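Local coordinates for protein glutamine cyclotransferase (Tannerella forsythia, PDB 6QRO) that probably cyclises N-terminal glutaminyl residues of peptides to pyroglutamate, as a zinc-binding glutaminyl cyclase of the M28 peptidase family, at residues Y217-S220 / T221-Q224. Residues are numbered along the deposited sequence; the frame is centred on the assembly and turned at random.
Sequences YKES and TSVQ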
loop_
_atom_site.group_PDB
_atom_site.type_symbol
_atom_site.label_atom_id
_atom_site.label_comp_id
_atom_site.label_asym_id
_atom_site.label_seq_id
_atom_site.Cartn_x
_atom_site.Cartn_y
_atom_site.Cartn_z
ATOM N N TYR A 217 3.004 -11.467 9.200
ATOM C CA TYR A 217 4.147 -11.651 10.068
ATOM C C TYR A 217 4.939 -10.357 10.142
ATOM O O TYR A 217 4.766 -9.449 9.328
ATOM C CB TYR A 217 5.055 -12.774 9.556
ATOM C CG TYR A 217 4.500 -14.177 9.645
ATOM C CD1 TYR A 217 3.331 -14.543 8.990
ATOM C CD2 TYR A 217 5.181 -15.152 10.358
ATOM C CE1 TYR A 217 2.850 -15.833 9.056
ATOM C CE2 TYR A 217 4.716 -16.438 10.426
ATOM C CZ TYR A 217 3.552 -16.777 9.780
ATOM O OH TYR A 217 3.101 -18.071 9.877
ATOM N N LYS A 218 5.815 -10.277 11.140
ATOM C CA LYS A 218 6.667 -9.107 11.308
ATOM C C LYS A 218 7.771 -9.178 10.267
ATOM O O LYS A 218 8.579 -10.111 10.278
ATOM C CB LYS A 218 7.260 -9.057 12.715
ATOM C CG LYS A 218 6.235 -9.166 13.844
ATOM C CD LYS A 218 6.921 -9.109 15.220
ATOM C CE LYS A 218 5.939 -8.823 16.353
ATOM N NZ LYS A 218 6.526 -9.027 17.711
ATOM N N GLU A 219 7.770 -8.222 9.345
ATOM C CA GLU A 219 8.702 -8.200 8.231
ATOM C C GLU A 219 10.070 -7.715 8.703
ATOM O O GLU A 219 10.167 -6.825 9.551
ATOM C CB GLU A 219 8.120 -7.297 7.137
ATOM C CG GLU A 219 8.787 -7.331 5.789
ATOM C CD GLU A 219 9.910 -6.344 5.724
ATOM O OE1 GLU A 219 10.911 -6.628 5.038
ATOM O OE2 GLU A 219 9.790 -5.279 6.372
ATOM N N SER A 220 11.137 -8.307 8.150
ATOM C CA SER A 220 12.476 -8.147 8.738
ATOM C C SER A 220 12.987 -6.709 8.612
ATOM O O SER A 220 13.569 -6.159 9.556
ATOM C CB SER A 220 13.464 -9.139 8.110
ATOM O OG SER A 220 13.983 -8.659 6.891
ATOM N N THR A 221 12.845 -6.108 7.430
ATOM C CA THR A 221 13.224 -4.708 7.275
ATOM C C THR A 221 12.452 -3.813 8.248
ATOM O O THR A 221 13.003 -2.836 8.767
ATOM C CB THR A 221 12.988 -4.278 5.827
ATOM O OG1 THR A 221 13.715 -5.142 4.943
ATOM C CG2 THR A 221 13.411 -2.852 5.602
ATOM N N SER A 222 11.174 -4.138 8.516
ATOM C CA SER A 222 10.373 -3.354 9.461
ATOM C C SER A 222 10.907 -3.464 10.881
ATOM O O SER A 222 11.017 -2.457 11.588
ATOM C CB SER A 222 8.908 -3.797 9.435
ATOM O OG SER A 222 8.343 -3.653 8.157
ATOM N N VAL A 223 11.249 -4.681 11.306
ATOM C CA VAL A 223 11.752 -4.905 12.654
ATOM C C VAL A 223 13.098 -4.230 12.838
ATOM O O VAL A 223 13.435 -3.792 13.942
ATOM C CB VAL A 223 11.851 -6.421 12.925
ATOM C CG1 VAL A 223 12.317 -6.701 14.359
ATOM C CG2 VAL A 223 10.516 -7.087 12.655
ATOM N N GLN A 224 13.893 -4.156 11.769
ATOM C CA GLN A 224 15.201 -3.516 11.831
ATOM C C GLN A 224 15.092 -2.022 12.089
ATOM O O GLN A 224 15.773 -1.491 12.970
ATOM C CB GLN A 224 15.940 -3.766 10.515
ATOM C CG GLN A 224 17.316 -3.167 10.427
ATOM C CD GLN A 224 18.019 -3.594 9.152
ATOM O OE1 GLN A 224 17.426 -4.247 8.293
ATOM N NE2 GLN A 224 19.289 -3.219 9.020
#
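Glu219 swings its carboxylate forward over the backbone N atoms of Thr221 and Ser222 as the N-cap of helix 220-225, the short helix that follows strand 216-218. Glutamate has the length to do this: CG lies anti to the backbone N (chi1 -169°) and the chain bends at chi2, which carries both oxygens over the first turn. OE2 of the buried Glu219 is held tightly, accepting from Ser222 N at 2.8 Å, which approaches from above the carboxylate plane, and from Ser222 OG, also at 2.8 Å and nearly in line with the C-O bond. Outside the turn OE2 bonds to His258 NE2 and OE1 to Ile254 N, so the carboxylate is fixed in rotation and the helix start would probably stabilise its charge. Serine suits its position because the small hydroxyl donates to Glu219 OE2 and accepts from Asp271 N in edge strand 269-273.

The grip slackens at Thr221, whose N and OG1, side by side, make only weak bonds to Glu219 OE1. Beyond it, Gln224 runs extended into solvent, tied back through its backbone N to Ser220 O. On another side of the turn, branched Val223 lays CG2 against Lys218 CB at 3.8 Å, while Val223 N donates to Glu219 O over 3.0 Å.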